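Myosin IE heavy chain (Dictyostelium discoideum, PDB 1LKX) is a single-headed actin-binding motor with actin-activated ATPase activity that may move membranes relative to actin, the present chain being its motor domain. Local coordinates at residues V45-P50 / V585-S590; N27-H32 / I599-V604; K33-Y38 / K52-Y57. All coordinates share one frame; numbering follows the deposited sequence.

In the fold
Interaction 3 joins two loops, one leading into the edge strand 38-40 and one following strand 45-48 of interaction 1; the two contacts touch, and both reach ADP. Interaction 2 packs helix 21-33 against Ile599 and the first turn of helix 601-611, the next helix in the chain after strand 581-588. Interaction 1 is the core contact, wholly buried in the mixed central sheet and held mainly by backbone hydrogen bonds. Interactions 2 and 3 lie further out and are only partly buried. Interaction 2 is mostly apolar, with no hydrogen bond between its segments, whereas interaction 3 mixes a tyrosine pair, a salt bridge whose hydrogen bond is weak, and aliphatic packing beside the adenine.

Interaction 1: V45-P50 / V585-S590; sequences VISTNP and VRCIKS. Unlike the reference sequence in segment 45-50: Thr48 (reference Arg). With ADP (adenosine-5'-diphosphate), chain G.
Val45 O accepts from Arg586 N at 2.7 Å and also faces the CA-H of Val585, which makes it a doubly contacted acceptor at the start of a parallel strand pair. Pairing continues from Ser47 N to Arg586 O (3.1 Å) and from Ile588 N to Ser47 O (2.8 Å), then fades into a weak bond between Asn49 N and Ile588 O as the strands end. Ser590 OG closes on Asn49 O just beyond, although the modelled separation is too short for its length to be trusted. On the face of Ile46, Arg586 and Ile588 the contacts are between aliphatic carbons: Ile46 lays CD1 against the CB of Arg586 at 3.7 Å, and its CG2 meets Ile588 CG1 at 3.9 Å. The far end of Arg586 leads away, NE bonding Ser100 OG and the guanidinium making a cation-pi contact with Phe414. Asn49 leads its amide away from 585-590 to the nucleotide, with CG anti to the backbone N (chi1 -162°), and ND2 gives an almost straight bond to the ribose oxygen O4' of ADP (3.0 Å, 169°) as well as bonding Gly104 O. An alanine here removes the amide, and the ribose would probably be held less firmly, with O4' and Gly104 O left without this donor. Pro50 CD rests against the adenine at C6. Val45 and Val585 lie toward helix 77-91, and Cys587 toward Ala105 of the P-loop; Ile588 and Arg586 pack on helix 601-611, while strand 95-100 continues the sheet beyond 585-588.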
loop_
_atom_site.group_PDB
_atom_site.type_symbol
_atom_site.label_atom_id
_atom_site.label_comp_id
_atom_site.label_asym_id
_atom_site.label_seq_id
_atom_site.Cartn_x
_atom_site.Cartn_y
_atom_site.Cartn_z
ATOM N N VAL A 45 9.390 -14.365 -4.596
ATOM C CA VAL A 45 10.213 -14.216 -3.411
ATOM C C VAL A 45 9.366 -14.230 -2.156
ATOM O O VAL A 45 8.408 -13.470 -2.039
ATOM C CB VAL A 45 10.996 -12.904 -3.425
ATOM C CG1 VAL A 45 11.985 -12.891 -2.271
ATOM C CG2 VAL A 45 11.692 -12.735 -4.753
ATOM N N ILE A 46 9.718 -15.101 -1.220
ATOM C CA ILE A 46 8.992 -15.184 0.030
ATOM C C ILE A 46 9.909 -14.615 1.096
ATOM O O ILE A 46 11.039 -15.069 1.232
ATOM C CB ILE A 46 8.647 -16.652 0.380
ATOM C CG1 ILE A 46 7.786 -17.273 -0.732
ATOM C CG2 ILE A 46 7.918 -16.720 1.714
ATOM C CD1 ILE A 46 6.539 -16.472 -1.124
ATOM N N SER A 47 9.436 -13.620 1.844
ATOM C CA SER A 47 10.259 -13.014 2.893
ATOM C C SER A 47 9.576 -12.995 4.258
ATOM O O SER A 47 8.371 -12.791 4.363
ATOM C CB SER A 47 10.639 -11.580 2.527
ATOM O OG SER A 47 9.609 -10.684 2.916
ATOM N N THR A 48 10.369 -13.178 5.306
ATOM C CA THR A 48 9.862 -13.198 6.667
ATOM C C THR A 48 10.498 -12.110 7.515
ATOM O O THR A 48 11.705 -12.138 7.777
ATOM C CB THR A 48 10.140 -14.557 7.326
ATOM O OG1 THR A 48 11.544 -14.847 7.261
ATOM C CG2 THR A 48 9.371 -15.658 6.608
ATOM N N ASN A 49 9.675 -11.163 7.956
ATOM C CA ASN A 49 10.123 -10.042 8.775
ATOM C C ASN A 49 11.097 -10.453 9.895
ATOM O O ASN A 49 10.724 -11.151 10.842
ATOM C CB ASN A 49 8.917 -9.350 9.386
ATOM C CG ASN A 49 9.245 -7.979 9.879
ATOM O OD1 ASN A 49 10.300 -7.762 10.471
ATOM N ND2 ASN A 49 8.346 -7.035 9.648
ATOM N N PRO A 50 12.360 -10.007 9.803
ATOM C CA PRO A 50 13.414 -10.301 10.772
ATOM C C PRO A 50 13.225 -9.580 12.087
ATOM O O PRO A 50 13.563 -10.095 13.149
ATOM C CB PRO A 50 14.679 -9.818 10.075
ATOM C CG PRO A 50 14.318 -9.815 8.653
ATOM C CD PRO A 50 12.922 -9.289 8.655
ATOM N N VAL A 585 6.630 -10.688 -4.765
ATOM C CA VAL A 585 7.288 -10.759 -3.473
ATOM C C VAL A 585 6.128 -10.971 -2.539
ATOM O O VAL A 585 5.130 -10.296 -2.668
ATOM C CB VAL A 585 7.992 -9.432 -3.083
ATOM C CG1 VAL A 585 8.501 -9.502 -1.663
ATOM C CG2 VAL A 585 9.152 -9.169 -4.009
ATOM N N ARG A 586 6.232 -11.919 -1.623
ATOM C CA ARG A 586 5.150 -12.148 -0.677
ATOM C C ARG A 586 5.723 -12.168 0.734
ATOM O O ARG A 586 6.444 -13.094 1.111
ATOM C CB ARG A 586 4.437 -13.463 -0.992
ATOM C CG ARG A 586 4.218 -13.659 -2.472
ATOM C CD ARG A 586 2.940 -14.402 -2.743
ATOM N NE ARG A 586 1.792 -13.580 -2.397
ATOM C CZ ARG A 586 0.533 -13.924 -2.639
ATOM N NH1 ARG A 586 -0.457 -13.105 -2.285
ATOM N NH2 ARG A 586 0.269 -15.083 -3.237
ATOM N N CYS A 587 5.414 -11.128 1.500
ATOM C CA CYS A 587 5.893 -11.003 2.865
ATOM C C CYS A 587 5.013 -11.738 3.862
ATOM O O CYS A 587 3.777 -11.690 3.777
ATOM C CB CYS A 587 5.952 -9.538 3.266
ATOM S SG CYS A 587 6.993 -8.533 2.222
ATOM N N ILE A 588 5.665 -12.399 4.820
ATOM C CA ILE A 588 4.986 -13.157 5.866
ATOM C C ILE A 588 5.352 -12.518 7.195
ATOM O O ILE A 588 6.526 -12.354 7.492
ATOM C CB ILE A 588 5.473 -14.617 5.921
ATOM C CG1 ILE A 588 5.625 -15.198 4.505
ATOM C CG2 ILE A 588 4.520 -15.430 6.776
ATOM C CD1 ILE A 588 4.341 -15.349 3.727
ATOM N N LYS A 589 4.362 -12.141 7.991
ATOM C CA LYS A 589 4.651 -11.548 9.288
ATOM C C LYS A 589 5.089 -12.708 10.201
ATOM O O LYS A 589 4.354 -13.674 10.404
ATOM C CB LYS A 589 3.403 -10.855 9.835
ATOM C CG LYS A 589 3.671 -9.931 11.008
ATOM C CD LYS A 589 2.377 -9.297 11.557
ATOM C CE LYS A 589 2.651 -8.386 12.764
ATOM N NZ LYS A 589 1.421 -7.801 13.379
ATOM N N SER A 590 6.305 -12.615 10.726
ATOM C CA SER A 590 6.880 -13.649 11.590
ATOM C C SER A 590 6.126 -13.864 12.895
ATOM O O SER A 590 5.957 -14.990 13.345
ATOM C CB SER A 590 8.324 -13.293 11.903
ATOM O OG SER A 590 8.986 -12.864 10.727
HETATM P PB ADP G . 4.421 -3.039 6.147
HETATM O O1B ADP G . 4.804 -2.181 4.993
HETATM O O2B ADP G . 3.405 -2.529 7.059
HETATM O O3B ADP G . 4.030 -4.372 5.491
HETATM P PA ADP G . 7.009 -2.547 7.175
HETATM O O1A ADP G . 7.835 -2.695 5.968
HETATM O O2A ADP G . 6.603 -1.178 7.595
HETATM O O3A ADP G . 5.645 -3.357 7.069
HETATM O "O5'" ADP G . 7.812 -3.279 8.313
HETATM C "C5'" ADP G . 7.350 -3.048 9.647
HETATM C "C4'" ADP G . 8.560 -2.934 10.483
HETATM O "O4'" ADP G . 9.150 -4.191 10.326
HETATM C "C3'" ADP G . 9.607 -2.037 9.953
HETATM O "O3'" ADP G . 9.359 -0.634 9.960
HETATM C "C2'" ADP G . 10.814 -2.593 10.661
HETATM O "O2'" ADP G . 10.963 -2.185 11.998
HETATM C "C1'" ADP G . 10.558 -4.053 10.428
HETATM N N9 ADP G . 11.149 -4.597 9.197
HETATM C C8 ADP G . 10.528 -5.105 8.086
HETATM N N7 ADP G . 11.340 -5.638 7.234
HETATM C C5 ADP G . 12.578 -5.474 7.818
HETATM C C6 ADP G . 13.849 -5.847 7.392
HETATM N N6 ADP G . 14.025 -6.383 6.218
HETATM N N1 ADP G . 14.939 -5.549 8.226
HETATM C C2 ADP G . 14.712 -4.885 9.445
HETATM N N3 ADP G . 13.523 -4.487 9.920
HETATM C C4 ADP G . 12.484 -4.830 9.039
#

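Interaction 2: N27-H32 / I599-V604; sequences NLTMRH and IDEDRV. Unlike the reference sequence in segment 599-604: Val604 (reference Asp).
Ile599 fills the gap between two residues one turn apart on helix 21-33, touching Thr29 CG2 with its CG1 at 4.0 Å and the imidazole carbon CD2 of His32 with the same CG1 at 3.9 Å. Its chi1 (-77°) puts CG1 anti to the carbonyl carbon, near Thr29 and His32, and chi2 (-67°) then sets CD1 by His32 CD2 and CG, oblique to the ring, while the other branch, CG2, lies near the Thr29 hydroxyl. Leu28 reaches past this group with CD2, meeting Ile599 CD1 at 4.3 Å and Val604 CG1 at 4.2 Å. Second-shell bonds position two of these side chains. Thr29 OG1 bonds back to Ile25 O within its own helix, and His32 ND1 is hydrogen-bonded to Thr48 OG1 on the neighbouring strand, which probably restrains the turn of the ring. Asp600 is the N-cap of helix 601-611, its OD1 accepting weakly from Arg603 N, and its backbone bonds to Ser590. Arg603 forms salt bridges with Glu102 and Asp592, tying the helix start to the nucleotide-binding region. With no hydrogen bond between the two segments, the fit rests on carbon packing around Ile599, while the polar ends of Thr29, His32 and Glu601 are bonded to Ile25, Thr48 and Arg605.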
loop_
_atom_site.group_PDB
_atom_site.type_symbol
_atom_site.label_atom_id
_atom_site.label_comp_id
_atom_site.label_asym_id
_atom_site.label_seq_id
_atom_site.Cartn_x
_atom_site.Cartn_y
_atom_site.Cartn_z
ATOM N N ASN A 27 10.466 -25.902 6.988
ATOM C CA ASN A 27 11.585 -25.354 6.219
ATOM C C ASN A 27 11.689 -23.846 6.460
ATOM O O ASN A 27 12.768 -23.332 6.753
ATOM C CB ASN A 27 11.394 -25.642 4.718
ATOM C CG ASN A 27 12.522 -25.069 3.852
ATOM O OD1 ASN A 27 12.578 -23.866 3.598
ATOM N ND2 ASN A 27 13.420 -25.932 3.400
ATOM N N LEU A 28 10.555 -23.152 6.351
ATOM C CA LEU A 28 10.499 -21.713 6.549
ATOM C C LEU A 28 10.946 -21.295 7.953
ATOM O O LEU A 28 11.715 -20.341 8.121
ATOM C CB LEU A 28 9.085 -21.237 6.266
ATOM C CG LEU A 28 8.788 -19.746 6.294
ATOM C CD1 LEU A 28 7.626 -19.477 5.374
ATOM C CD2 LEU A 28 8.472 -19.298 7.695
ATOM N N THR A 29 10.471 -22.010 8.964
ATOM C CA THR A 29 10.848 -21.714 10.343
ATOM C C THR A 29 12.350 -21.892 10.535
ATOM O O THR A 29 13.013 -21.133 11.241
ATOM C CB THR A 29 10.161 -22.662 11.304
ATOM O OG1 THR A 29 8.754 -22.621 11.075
ATOM C CG2 THR A 29 10.459 -22.271 12.738
ATOM N N MET A 30 12.871 -22.931 9.904
ATOM C CA MET A 30 14.280 -23.259 9.977
ATOM C C MET A 30 15.123 -22.125 9.418
ATOM O O MET A 30 16.056 -21.661 10.070
ATOM C CB MET A 30 14.524 -24.520 9.172
ATOM C CG MET A 30 15.700 -25.341 9.618
ATOM S SD MET A 30 15.877 -26.710 8.480
ATOM C CE MET A 30 14.199 -27.487 8.554
ATOM N N ARG A 31 14.791 -21.689 8.206
ATOM C CA ARG A 31 15.507 -20.605 7.552
ATOM C C ARG A 31 15.448 -19.355 8.425
ATOM O O ARG A 31 16.467 -18.816 8.836
ATOM C CB ARG A 31 14.862 -20.274 6.202
ATOM C CG ARG A 31 14.474 -21.461 5.342
ATOM C CD ARG A 31 15.674 -22.115 4.676
ATOM N NE ARG A 31 15.785 -21.803 3.248
ATOM C CZ ARG A 31 16.137 -20.619 2.753
ATOM N NH1 ARG A 31 16.415 -19.605 3.563
ATOM N NH2 ARG A 31 16.229 -20.458 1.441
ATOM N N HIS A 32 14.233 -18.904 8.706
ATOM C CA HIS A 32 14.041 -17.698 9.495
ATOM C C HIS A 32 14.828 -17.644 10.789
ATOM O O HIS A 32 15.432 -16.628 11.118
ATOM C CB HIS A 32 12.566 -17.489 9.826
ATOM C CG HIS A 32 12.309 -16.223 10.583
ATOM N ND1 HIS A 32 12.362 -14.978 9.994
ATOM C CD2 HIS A 32 12.060 -16.007 11.896
ATOM C CE1 HIS A 32 12.157 -14.049 10.912
ATOM N NE2 HIS A 32 11.972 -14.647 12.074
ATOM N N ILE A 599 9.019 -17.374 15.499
ATOM C CA ILE A 599 7.935 -17.759 14.616
ATOM C C ILE A 599 6.678 -18.088 15.399
ATOM O O ILE A 599 6.747 -18.720 16.447
ATOM C CB ILE A 599 8.312 -18.967 13.752
ATOM C CG1 ILE A 599 9.220 -18.517 12.608
ATOM C CG2 ILE A 599 7.058 -19.615 13.179
ATOM C CD1 ILE A 599 8.535 -17.609 11.595
ATOM N N ASP A 600 5.537 -17.640 14.876
ATOM C CA ASP A 600 4.236 -17.872 15.480
ATOM C C ASP A 600 3.591 -18.956 14.628
ATOM O O ASP A 600 2.735 -18.685 13.799
ATOM C CB ASP A 600 3.413 -16.587 15.423
ATOM C CG ASP A 600 2.215 -16.607 16.358
ATOM O OD1 ASP A 600 1.409 -17.563 16.286
ATOM O OD2 ASP A 600 2.079 -15.654 17.164
ATOM N N GLU A 601 4.029 -20.188 14.837
ATOM C CA GLU A 601 3.552 -21.345 14.088
ATOM C C GLU A 601 2.173 -21.203 13.448
ATOM O O GLU A 601 2.057 -21.153 12.231
ATOM C CB GLU A 601 3.575 -22.576 14.994
ATOM C CG GLU A 601 3.125 -23.886 14.328
ATOM C CD GLU A 601 4.215 -24.535 13.483
ATOM O OE1 GLU A 601 4.046 -25.718 13.089
ATOM O OE2 GLU A 601 5.235 -23.859 13.218
ATOM N N ASP A 602 1.130 -21.145 14.267
ATOM C CA ASP A 602 -0.246 -21.030 13.762
ATOM C C ASP A 602 -0.405 -19.846 12.823
ATOM O O ASP A 602 -0.808 -19.978 11.668
ATOM C CB ASP A 602 -1.238 -20.864 14.929
ATOM C CG ASP A 602 -1.491 -22.165 15.687
ATOM O OD1 ASP A 602 -2.242 -23.029 15.172
ATOM O OD2 ASP A 602 -0.929 -22.317 16.794
ATOM N N ARG A 603 -0.087 -18.686 13.365
ATOM C CA ARG A 603 -0.169 -17.419 12.672
ATOM C C ARG A 603 0.454 -17.499 11.277
ATOM O O ARG A 603 -0.144 -17.076 10.290
ATOM C CB ARG A 603 0.539 -16.389 13.532
ATOM C CG ARG A 603 0.138 -14.995 13.285
ATOM C CD ARG A 603 -1.248 -14.653 13.786
ATOM N NE ARG A 603 -1.470 -13.262 13.429
ATOM C CZ ARG A 603 -1.536 -12.826 12.176
ATOM N NH1 ARG A 603 -1.425 -13.667 11.159
ATOM N NH2 ARG A 603 -1.631 -11.534 11.939
ATOM N N VAL A 604 1.656 -18.050 11.199
ATOM C CA VAL A 604 2.353 -18.185 9.925
ATOM C C VAL A 604 1.716 -19.273 9.070
ATOM O O VAL A 604 1.680 -19.181 7.847
ATOM C CB VAL A 604 3.850 -18.516 10.139
ATOM C CG1 VAL A 604 4.473 -18.966 8.830
ATOM C CG2 VAL A 604 4.585 -17.284 10.686
#

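Interaction 3: K33-Y38 / K52-Y57; sequences KSDNIY and KNLNIY. With ADP (adenosine-5'-diphosphate), chain G.
Tyr38 and Tyr57 meet hydroxyl to hydroxyl, Tyr38 OH lying 2.5 Å from Tyr57 OH in a hydrogen bond that either group could donate. The side chains come from opposite directions, and each oxygen sits near the plane of the other ring, at its edge. Ile56 backs the pair: its CD1 touches the edge of Tyr38 at CE2 (4.0 Å), while its CG1 lies over the centre of the Tyr57 ring. Ile37 CD1 meets Ile56 CD1 at 3.9 Å beside Leu54, and Ile37 O accepts from Thr48 N. At the outer end, Lys52 NZ makes a salt bridge to Asp35 OD1 at 3.3 Å, its hydrogen bond weak; the lysine chain, extended beyond CG, brings its ammonium group to the carboxylate, the side chains crossing at about a right angle. Asp35 has positive phi and is the C-prime residue of the Schellman motif ending helix 21-33, so Asn36 N and Asp35 N are satisfied by Arg31 O and His32 O. Asn36 ND2 donates to Ser34 OG (3.0 Å), which is also bonded to Arg31 O. The backbone oxygen Tyr57 O accepts from Gln116 NE2, and Lys113 makes a cation-pi contact with the Tyr57 ring. Lys52 O approaches ADP C2 to 3.2 Å and Tyr57 OH approaches ADP N6 to 3.5 Å. The 52-57 segment is part of the purine-binding loop of myosin motors, which runs from the Asn49-Pro50 pair to Tyr57.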
loop_
_atom_site.group_PDB
_atom_site.type_symbol
_atom_site.label_atom_id
_atom_site.label_comp_id
_atom_site.label_asym_id
_atom_site.label_seq_id
_atom_site.Cartn_x
_atom_site.Cartn_y
_atom_site.Cartn_z
ATOM N N LYS A 33 14.803 -18.735 11.530
ATOM C CA LYS A 33 15.502 -18.786 12.799
ATOM C C LYS A 33 17.001 -18.531 12.628
ATOM O O LYS A 33 17.668 -18.070 13.559
ATOM C CB LYS A 33 15.272 -20.146 13.461
ATOM C CG LYS A 33 14.762 -20.075 14.896
ATOM C CD LYS A 33 13.254 -19.869 14.958
ATOM C CE LYS A 33 12.718 -19.981 16.398
ATOM N NZ LYS A 33 11.211 -20.047 16.482
ATOM N N SER A 34 17.527 -18.830 11.442
ATOM C CA SER A 34 18.951 -18.619 11.165
ATOM C C SER A 34 19.229 -17.389 10.283
ATOM O O SER A 34 20.246 -17.327 9.576
ATOM C CB SER A 34 19.560 -19.870 10.522
ATOM O OG SER A 34 18.933 -20.189 9.294
ATOM N N ASP A 35 18.312 -16.423 10.335
ATOM C CA ASP A 35 18.424 -15.183 9.584
ATOM C C ASP A 35 18.420 -15.320 8.067
ATOM O O ASP A 35 19.103 -14.575 7.371
ATOM C CB ASP A 35 19.671 -14.422 10.036
ATOM C CG ASP A 35 19.536 -13.885 11.447
ATOM O OD1 ASP A 35 20.518 -13.304 11.968
ATOM O OD2 ASP A 35 18.439 -14.043 12.032
ATOM N N ASN A 36 17.652 -16.270 7.554
ATOM C CA ASN A 36 17.547 -16.448 6.115
ATOM C C ASN A 36 16.144 -16.035 5.724
ATOM O O ASN A 36 15.311 -16.869 5.380
ATOM C CB ASN A 36 17.791 -17.905 5.743
ATOM C CG ASN A 36 19.269 -18.256 5.693
ATOM O OD1 ASN A 36 19.982 -17.872 4.759
ATOM N ND2 ASN A 36 19.738 -18.984 6.702
ATOM N N ILE A 37 15.896 -14.732 5.806
ATOM C CA ILE A 37 14.600 -14.141 5.502
ATOM C C ILE A 37 13.983 -14.591 4.177
ATOM O O ILE A 37 12.799 -14.932 4.107
ATOM C CB ILE A 37 14.707 -12.633 5.391
ATOM C CG1 ILE A 37 15.714 -12.083 6.384
ATOM C CG2 ILE A 37 13.361 -12.011 5.611
ATOM C CD1 ILE A 37 16.108 -10.659 6.005
ATOM N N TYR A 38 14.795 -14.577 3.127
ATOM C CA TYR A 38 14.331 -14.903 1.789
ATOM C C TYR A 38 14.433 -16.346 1.327
ATOM O O TYR A 38 15.414 -17.030 1.583
ATOM C CB TYR A 38 15.054 -14.002 0.781
ATOM C CG TYR A 38 14.940 -12.526 1.087
ATOM C CD1 TYR A 38 13.755 -11.825 0.837
ATOM C CD2 TYR A 38 16.005 -11.841 1.663
ATOM C CE1 TYR A 38 13.643 -10.483 1.153
ATOM C CE2 TYR A 38 15.906 -10.506 1.987
ATOM C CZ TYR A 38 14.729 -9.833 1.730
ATOM O OH TYR A 38 14.665 -8.497 2.042
ATOM N N LYS A 52 14.802 -6.877 12.932
ATOM C CA LYS A 52 16.144 -6.469 13.332
ATOM C C LYS A 52 16.999 -6.325 12.067
ATOM O O LYS A 52 16.684 -6.896 11.023
ATOM C CB LYS A 52 16.771 -7.495 14.279
ATOM C CG LYS A 52 17.112 -8.805 13.625
ATOM C CD LYS A 52 18.072 -9.587 14.497
ATOM C CE LYS A 52 18.639 -10.798 13.770
ATOM N NZ LYS A 52 19.694 -11.471 14.580
ATOM N N ASN A 53 18.084 -5.565 12.157
ATOM C CA ASN A 53 18.927 -5.354 10.991
ATOM C C ASN A 53 19.780 -6.542 10.629
ATOM O O ASN A 53 20.465 -7.097 11.472
ATOM C CB ASN A 53 19.851 -4.155 11.196
ATOM C CG ASN A 53 19.096 -2.866 11.397
ATOM O OD1 ASN A 53 18.214 -2.514 10.604
ATOM N ND2 ASN A 53 19.436 -2.144 12.460
ATOM N N LEU A 54 19.730 -6.923 9.362
ATOM C CA LEU A 54 20.547 -8.011 8.847
ATOM C C LEU A 54 21.485 -7.358 7.840
ATOM O O LEU A 54 21.049 -6.843 6.808
ATOM C CB LEU A 54 19.682 -9.076 8.170
ATOM C CG LEU A 54 19.086 -10.113 9.118
ATOM C CD1 LEU A 54 18.315 -9.420 10.217
ATOM C CD2 LEU A 54 18.185 -11.052 8.347
ATOM N N ASN A 55 22.773 -7.357 8.150
ATOM C CA ASN A 55 23.737 -6.729 7.266
ATOM C C ASN A 55 23.829 -7.464 5.933
ATOM O O ASN A 55 24.859 -8.048 5.609
ATOM C CB ASN A 55 25.105 -6.668 7.949
ATOM C CG ASN A 55 25.970 -5.551 7.407
ATOM O OD1 ASN A 55 25.525 -4.405 7.299
ATOM N ND2 ASN A 55 27.215 -5.872 7.070
ATOM N N ILE A 56 22.747 -7.417 5.161
ATOM C CA ILE A 56 22.700 -8.075 3.863
ATOM C C ILE A 56 22.184 -7.146 2.771
ATOM O O ILE A 56 21.818 -7.595 1.686
ATOM C CB ILE A 56 21.799 -9.309 3.913
ATOM C CG1 ILE A 56 20.337 -8.889 3.913
ATOM C CG2 ILE A 56 22.089 -10.094 5.172
ATOM C CD1 ILE A 56 19.386 -10.041 3.937
ATOM N N TYR A 57 22.160 -5.850 3.061
ATOM C CA TYR A 57 21.683 -4.875 2.098
ATOM C C TYR A 57 22.752 -3.839 1.797
ATOM O O TYR A 57 22.466 -2.658 1.607
ATOM C CB TYR A 57 20.432 -4.199 2.634
ATOM C CG TYR A 57 19.323 -5.162 2.962
ATOM C CD1 TYR A 57 18.678 -5.884 1.963
ATOM C CD2 TYR A 57 18.915 -5.349 4.281
ATOM C CE1 TYR A 57 17.647 -6.768 2.270
ATOM C CE2 TYR A 57 17.887 -6.231 4.603
ATOM C CZ TYR A 57 17.255 -6.938 3.593
ATOM O OH TYR A 57 16.233 -7.812 3.906
HETATM P PB ADP G . 4.421 -3.039 6.147
HETATM O O1B ADP G . 4.804 -2.181 4.993
HETATM O O2B ADP G . 3.405 -2.529 7.059
HETATM O O3B ADP G . 4.030 -4.372 5.491
HETATM P PA ADP G . 7.009 -2.547 7.175
HETATM O O1A ADP G . 7.835 -2.695 5.968
HETATM O O2A ADP G . 6.603 -1.178 7.595
HETATM O O3A ADP G . 5.645 -3.357 7.069
HETATM O "O5'" ADP G . 7.812 -3.279 8.313
HETATM C "C5'" ADP G . 7.350 -3.048 9.647
HETATM C "C4'" ADP G . 8.560 -2.934 10.483
HETATM O "O4'" ADP G . 9.150 -4.191 10.326
HETATM C "C3'" ADP G . 9.607 -2.037 9.953
HETATM O "O3'" ADP G . 9.359 -0.634 9.960
HETATM C "C2'" ADP G . 10.814 -2.593 10.661
HETATM O "O2'" ADP G . 10.963 -2.185 11.998
HETATM C "C1'" ADP G . 10.558 -4.053 10.428
HETATM N N9 ADP G . 11.149 -4.597 9.197
HETATM C C8 ADP G . 10.528 -5.105 8.086
HETATM N N7 ADP G . 11.340 -5.638 7.234
HETATM C C5 ADP G . 12.578 -5.474 7.818
HETATM C C6 ADP G . 13.849 -5.847 7.392
HETATM N N6 ADP G . 14.025 -6.383 6.218
HETATM N N1 ADP G . 14.939 -5.549 8.226
HETATM C C2 ADP G . 14.712 -4.885 9.445
HETATM N N3 ADP G . 13.523 -4.487 9.920
HETATM C C4 ADP G . 12.484 -4.830 9.039
#